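Long-range contacts in polysaccharide deacetylase (Ammonifex degensii, PDB 4WCJ), which probably removes N-acetyl groups from poly-beta-1,6-N-acetyl-D-glucosamine as a zinc-dependent member of carbohydrate esterase family 4: residues 43-48 and 95-100; 202-207 and 222-227. One frame throughout, in Å; residues are numbered along the deposited sequence.

Interaction 1: 43-48 and 95-100. With ZN (zinc ion), chain B.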
loop_
_atom_site.group_PDB
_atom_site.type_symbol
_atom_site.label_atom_id
_atom_site.label_comp_id
_atom_site.label_asym_id
_atom_site.label_seq_id
_atom_site.Cartn_x
_atom_site.Cartn_y
_atom_site.Cartn_z
ATOM N N HIS A 43 -1.233 0.026 8.362
ATOM C CA HIS A 43 -0.822 1.410 8.587
ATOM C C HIS A 43 0.276 1.485 9.634
ATOM O O HIS A 43 1.421 1.835 9.340
ATOM C CB HIS A 43 -2.014 2.269 9.019
ATOM C CG HIS A 43 -2.949 2.592 7.899
ATOM N ND1 HIS A 43 -3.956 1.741 7.502
ATOM C CD2 HIS A 43 -3.019 3.668 7.080
ATOM C CE1 HIS A 43 -4.609 2.281 6.487
ATOM N NE2 HIS A 43 -4.062 3.450 6.213
ATOM N N ARG A 44 -0.081 1.134 10.862
ATOM C CA ARG A 44 0.843 1.239 11.982
ATOM C C ARG A 44 1.048 -0.091 12.665
ATOM O O ARG A 44 0.137 -0.910 12.749
ATOM C CB ARG A 44 0.336 2.256 13.004
ATOM C CG ARG A 44 0.157 3.641 12.424
ATOM C CD ARG A 44 -0.783 4.480 13.259
ATOM N NE ARG A 44 -1.100 5.730 12.578
ATOM C CZ ARG A 44 -2.266 6.361 12.687
ATOM N NH1 ARG A 44 -2.474 7.498 12.032
ATOM N NH2 ARG A 44 -3.221 5.861 13.462
ATOM N N VAL A 45 2.256 -0.285 13.168
ATOM C CA VAL A 45 2.548 -1.431 14.003
ATOM C C VAL A 45 2.921 -0.884 15.378
ATOM O O VAL A 45 4.074 -0.528 15.639
ATOM C CB VAL A 45 3.655 -2.294 13.402
ATOM C CG1 VAL A 45 3.925 -3.481 14.291
ATOM C CG2 VAL A 45 3.229 -2.756 12.014
ATOM N N LEU A 46 1.904 -0.785 16.229
ATOM C CA LEU A 46 1.958 -0.017 17.466
ATOM C C LEU A 46 1.068 -0.657 18.533
ATOM O O LEU A 46 0.059 -1.297 18.210
ATOM C CB LEU A 46 1.518 1.431 17.216
ATOM C CG LEU A 46 2.495 2.329 16.456
ATOM C CD1 LEU A 46 1.890 3.698 16.233
ATOM C CD2 LEU A 46 3.785 2.426 17.254
ATOM N N PRO A 47 1.422 -0.464 19.813
ATOM C CA PRO A 47 0.704 -1.171 20.879
ATOM C C PRO A 47 -0.576 -0.492 21.401
ATOM O O PRO A 47 -1.378 -1.173 22.038
ATOM C CB PRO A 47 1.753 -1.242 21.991
ATOM C CG PRO A 47 2.525 0.029 21.824
ATOM C CD PRO A 47 2.566 0.308 20.334
ATOM N N SER A 48 -0.777 0.799 21.151
ATOM C CA SER A 48 -1.893 1.495 21.801
ATOM C C SER A 48 -2.733 2.376 20.887
ATOM O O SER A 48 -3.680 3.018 21.349
ATOM C CB SER A 48 -1.368 2.363 22.943
ATOM O OG SER A 48 -0.832 3.578 22.444
ATOM N N VAL A 95 2.165 -7.591 0.721
ATOM C CA VAL A 95 2.078 -6.755 1.912
ATOM C C VAL A 95 2.270 -5.287 1.536
ATOM O O VAL A 95 3.231 -4.942 0.846
ATOM C CB VAL A 95 3.134 -7.160 2.969
ATOM C CG1 VAL A 95 3.084 -6.222 4.166
ATOM C CG2 VAL A 95 2.928 -8.602 3.396
ATOM N N THR A 96 1.337 -4.431 1.955
ATOM C CA THR A 96 1.488 -2.990 1.752
ATOM C C THR A 96 1.198 -2.191 3.027
ATOM O O THR A 96 0.407 -2.609 3.890
ATOM C CB THR A 96 0.570 -2.452 0.609
ATOM O OG1 THR A 96 -0.779 -2.303 1.079
ATOM C CG2 THR A 96 0.617 -3.364 -0.609
ATOM N N PHE A 97 1.842 -1.031 3.121
ATOM C CA PHE A 97 1.619 -0.071 4.195
ATOM C C PHE A 97 1.288 1.299 3.625
ATOM O O PHE A 97 1.937 1.732 2.669
ATOM C CB PHE A 97 2.856 0.058 5.088
ATOM C CG PHE A 97 3.035 -1.077 6.044
ATOM C CD1 PHE A 97 3.527 -2.290 5.612
ATOM C CD2 PHE A 97 2.707 -0.922 7.381
ATOM C CE1 PHE A 97 3.698 -3.334 6.495
ATOM C CE2 PHE A 97 2.874 -1.966 8.269
ATOM C CZ PHE A 97 3.361 -3.172 7.826
ATOM N N ASP A 98 0.308 1.978 4.219
ATOM C CA ASP A 98 -0.051 3.356 3.843
ATOM C C ASP A 98 0.365 4.394 4.876
ATOM O O ASP A 98 0.145 4.184 6.057
ATOM C CB ASP A 98 -1.563 3.496 3.642
ATOM C CG ASP A 98 -2.040 2.913 2.331
ATOM O OD1 ASP A 98 -1.222 2.305 1.601
ATOM O OD2 ASP A 98 -3.247 3.055 2.043
ATOM N N ASP A 99 0.950 5.488 4.378
ATOM C CA ASP A 99 1.126 6.818 5.009
ATOM C C ASP A 99 2.598 7.203 5.205
ATOM O O ASP A 99 3.051 8.219 4.668
ATOM C CB ASP A 99 0.393 6.947 6.351
ATOM C CG ASP A 99 -1.114 6.948 6.182
ATOM O OD1 ASP A 99 -1.559 6.960 5.027
ATOM O OD2 ASP A 99 -1.841 6.920 7.197
ATOM N N GLY A 100 3.338 6.405 5.970
ATOM C CA GLY A 100 4.737 6.703 6.210
ATOM C C GLY A 100 5.107 6.635 7.681
ATOM O O GLY A 100 6.159 7.141 8.085
HETATM ZN ZN ZN B . -3.503 6.788 4.087
HETATM O O HOH W 1 2.374 4.042 7.664
HETATM O O HOH W 2 -4.468 4.696 3.996
HETATM O O HOH W 3 -4.337 6.476 6.145
#
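H43 holds CG anti to its carbonyl carbon (chi1 -75°) and D99 does the same (chi1 -68°), which carries the imidazole and the carboxylate together beside the zinc. At the ring's edge H43 CD2 lies 3.5 Å from D99 OD2, with the two planes turned 63° apart, while CD2 also sits 3.4 Å from the backbone O of D98. On the adjoining corner of the ring, H43 NE2 packs 3.6 Å from D98 CB. A carboxylate with two oxygens suits position 99: OD1 binds the zinc at 2.2 Å, and OD2 accepts a bond from metal-bound water 3. H157 and H162 supply the protein's other zinc ligands, giving the Asp-His-His site of family 4 esterases, with D98 and D99 in the TFDDG sequence of the family's first motif. Strand 91-99 of the beta/alpha barrel ends here, alongside the loop that follows its parallel neighbour 36-42. Metal-bound water 2 ties the segments together, 2.6 Å from H43 NE2 and donating to D98 OD2 at 2.8 Å; that oxygen also forms a salt bridge with R245. Farther from the metal, water 1 donates to both H43 O and D98 O and accepts from G100 N. Glycine fits at 100 because its backbone angles would press a CB against the carbonyl O of D99. H43 O and V45 CG2 both lie at the edge of the F97 ring, F97 CE2 3.8 Å from V45 CG2, where a compact valine suits; A108 and V104 of helix 102-114 also line the phenyl group.

Interaction 2: 202-207 and 222-227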
loop_
_atom_site.group_PDB
_atom_site.type_symbol
_atom_site.label_atom_id
_atom_site.label_comp_id
_atom_site.label_asym_id
_atom_site.label_seq_id
_atom_site.Cartn_x
_atom_site.Cartn_y
_atom_site.Cartn_z
ATOM N N ARG A 202 6.098 3.628 -9.928
ATOM C CA ARG A 202 5.100 2.876 -10.694
ATOM C C ARG A 202 3.738 2.760 -9.997
ATOM O O ARG A 202 2.705 2.546 -10.654
ATOM C CB ARG A 202 5.631 1.470 -10.997
ATOM C CG ARG A 202 6.872 1.443 -11.869
ATOM C CD ARG A 202 7.323 0.014 -12.174
ATOM N NE ARG A 202 6.527 -0.630 -13.217
ATOM C CZ ARG A 202 6.676 -0.402 -14.519
ATOM N NH1 ARG A 202 5.921 -1.043 -15.405
ATOM N NH2 ARG A 202 7.580 0.474 -14.944
ATOM N N TYR A 203 3.712 2.917 -8.673
ATOM C CA TYR A 203 2.530 2.518 -7.912
ATOM C C TYR A 203 1.908 3.633 -7.086
ATOM O O TYR A 203 2.613 4.392 -6.423
ATOM C CB TYR A 203 2.899 1.347 -7.001
ATOM C CG TYR A 203 3.621 0.258 -7.753
ATOM C CD1 TYR A 203 3.090 -0.258 -8.923
ATOM C CD2 TYR A 203 4.844 -0.233 -7.315
ATOM C CE1 TYR A 203 3.743 -1.244 -9.639
ATOM C CE2 TYR A 203 5.500 -1.217 -8.020
ATOM C CZ TYR A 203 4.947 -1.720 -9.180
ATOM O OH TYR A 203 5.616 -2.705 -9.889
ATOM N N PHE A 204 0.576 3.697 -7.097
ATOM C CA PHE A 204 -0.156 4.728 -6.367
ATOM C C PHE A 204 -1.287 4.124 -5.538
ATOM O O PHE A 204 -1.963 3.195 -5.985
ATOM C CB PHE A 204 -0.730 5.766 -7.348
ATOM C CG PHE A 204 -1.387 6.948 -6.676
ATOM C CD1 PHE A 204 -2.719 6.894 -6.270
ATOM C CD2 PHE A 204 -0.685 8.125 -6.490
ATOM C CE1 PHE A 204 -3.312 7.977 -5.665
ATOM C CE2 PHE A 204 -1.282 9.216 -5.885
ATOM C CZ PHE A 204 -2.587 9.142 -5.469
ATOM N N ALA A 205 -1.488 4.659 -4.336
ATOM C CA ALA A 205 -2.609 4.261 -3.475
ATOM C C ALA A 205 -3.440 5.476 -3.103
ATOM O O ALA A 205 -2.910 6.478 -2.614
ATOM C CB ALA A 205 -2.112 3.560 -2.221
ATOM N N TYR A 206 -4.745 5.386 -3.341
ATOM C CA TYR A 206 -5.664 6.464 -2.983
ATOM C C TYR A 206 -5.842 6.567 -1.478
ATOM O O TYR A 206 -6.193 5.578 -0.832
ATOM C CB TYR A 206 -7.038 6.244 -3.611
ATOM C CG TYR A 206 -7.159 6.536 -5.094
ATOM C CD1 TYR A 206 -6.944 7.817 -5.594
ATOM C CD2 TYR A 206 -7.527 5.539 -5.988
ATOM C CE1 TYR A 206 -7.066 8.090 -6.943
ATOM C CE2 TYR A 206 -7.658 5.809 -7.344
ATOM C CZ TYR A 206 -7.424 7.084 -7.815
ATOM O OH TYR A 206 -7.565 7.354 -9.162
ATOM N N PRO A 207 -5.621 7.762 -0.918
ATOM C CA PRO A 207 -6.040 7.970 0.470
ATOM C C PRO A 207 -7.549 7.772 0.574
ATOM O O PRO A 207 -8.285 8.195 -0.330
ATOM C CB PRO A 207 -5.636 9.417 0.754
ATOM C CG PRO A 207 -4.566 9.720 -0.261
ATOM C CD PRO A 207 -4.975 8.952 -1.490
ATOM N N GLN A 222 0.174 10.038 -16.080
ATOM C CA GLN A 222 1.409 10.332 -15.364
ATOM C C GLN A 222 2.255 9.081 -15.150
ATOM O O GLN A 222 3.226 9.102 -14.393
ATOM C CB GLN A 222 1.110 11.014 -14.034
ATOM C CG GLN A 222 0.709 12.460 -14.215
ATOM C CD GLN A 222 0.722 13.239 -12.929
ATOM O OE1 GLN A 222 1.502 12.947 -12.025
ATOM N NE2 GLN A 222 -0.153 14.236 -12.829
ATOM N N GLY A 223 1.881 7.994 -15.815
ATOM C CA GLY A 223 2.747 6.836 -15.926
ATOM C C GLY A 223 2.619 5.728 -14.897
ATOM O O GLY A 223 3.437 4.812 -14.887
ATOM N N PHE A 224 1.609 5.790 -14.038
ATOM C CA PHE A 224 1.433 4.749 -13.032
ATOM C C PHE A 224 0.967 3.433 -13.658
ATOM O O PHE A 224 0.118 3.414 -14.561
ATOM C CB PHE A 224 0.470 5.226 -11.938
ATOM C CG PHE A 224 1.083 6.248 -11.033
ATOM C CD1 PHE A 224 1.855 5.851 -9.951
ATOM C CD2 PHE A 224 0.944 7.604 -11.296
ATOM C CE1 PHE A 224 2.457 6.783 -9.125
ATOM C CE2 PHE A 224 1.531 8.545 -10.464
ATOM C CZ PHE A 224 2.295 8.129 -9.380
ATOM N N SER A 225 1.557 2.336 -13.185
ATOM C CA SER A 225 1.262 1.000 -13.689
ATOM C C SER A 225 0.199 0.283 -12.861
ATOM O O SER A 225 -0.495 -0.603 -13.362
ATOM C CB SER A 225 2.538 0.163 -13.717
ATOM O OG SER A 225 3.540 0.811 -14.479
ATOM N N LEU A 226 0.101 0.648 -11.587
ATOM C CA LEU A 226 -0.909 0.089 -10.696
ATOM C C LEU A 226 -1.473 1.155 -9.784
ATOM O O LEU A 226 -0.737 1.996 -9.256
ATOM C CB LEU A 226 -0.346 -1.049 -9.847
ATOM C CG LEU A 226 0.087 -2.326 -10.563
ATOM C CD1 LEU A 226 0.785 -3.249 -9.574
ATOM C CD2 LEU A 226 -1.088 -3.036 -11.245
ATOM N N VAL A 227 -2.783 1.083 -9.599
ATOM C CA VAL A 227 -3.532 1.996 -8.751
ATOM C C VAL A 227 -4.256 1.155 -7.706
ATOM O O VAL A 227 -5.050 0.279 -8.048
ATOM C CB VAL A 227 -4.526 2.829 -9.574
ATOM C CG1 VAL A 227 -5.329 3.753 -8.668
ATOM C CG2 VAL A 227 -3.783 3.616 -10.664
#
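The F224 ring has F204 CB over one face, 3.6 Å above its plane and offset toward the rim, while the backbone oxygens of R202 and Y203 lie at its edge. F204 also turns its own ring edge toward that face in a T-shaped pair, centroids 5.6 Å apart and planes at 74°; with CG anti to the backbone N (chi1 -174°), F204 keeps CB over the F224 face while its phenyl leads away. This is the sheet end of a beta-alpha-beta crossover: strand 203-205, helix 213-221, strand 226-229, the two strands parallel. G223, whose positive phi suits glycine, is the C-prime residue of the Schellman motif that ends the helix; the F224 ring then packs against L219 of that helix and T186 and T190 of helix 179-197, a buried place that suits a large apolar ring. R202 O begins the pairing, taking S225 N at 2.8 Å and, weakly, L226 N; F204 N then bonds to L226 O at 3.0 Å. R202, itself exposed, has S225 OG 3.0 Å above one face of its guanidinium, an approach that makes no hydrogen bond, while NH1 forms a salt bridge with E79. On the sheet face opposite F204 and V227, Y203 and L226 run side by side in the same direction, CE1 of Y203 3.6 Å from CD1 of L226; the phenol reaches E79 with its OH. Y206, a long aromatic whose OH is held by D216 and T215, crosses V227 obliquely, Y206 CE2 3.4 Å from V227 CG1.

In the fold
Interaction 1 comes first along the chain and closes before interaction 2 opens; their centres lie 19 Å apart, on opposite sides of the chain's centre. Both belong to one curved parallel sheet, in which strands 203-205, 226-229, 242-247, 36-42 and 91-99 pair in that order. Strands 242-247 and 36-42 thus lie between strands 226-229 and 91-99, and the former supplies R245, the partner of D98. They also touch directly, D98 OD1 lying 4.1 Å from A205 CB. The zinc site joins them further: A205 O accepts a hydrogen bond from ND1 of the metal ligand H157, and P207 packs on H162, so the 202-207 segment forms part of the second shell around the metal that D99 binds.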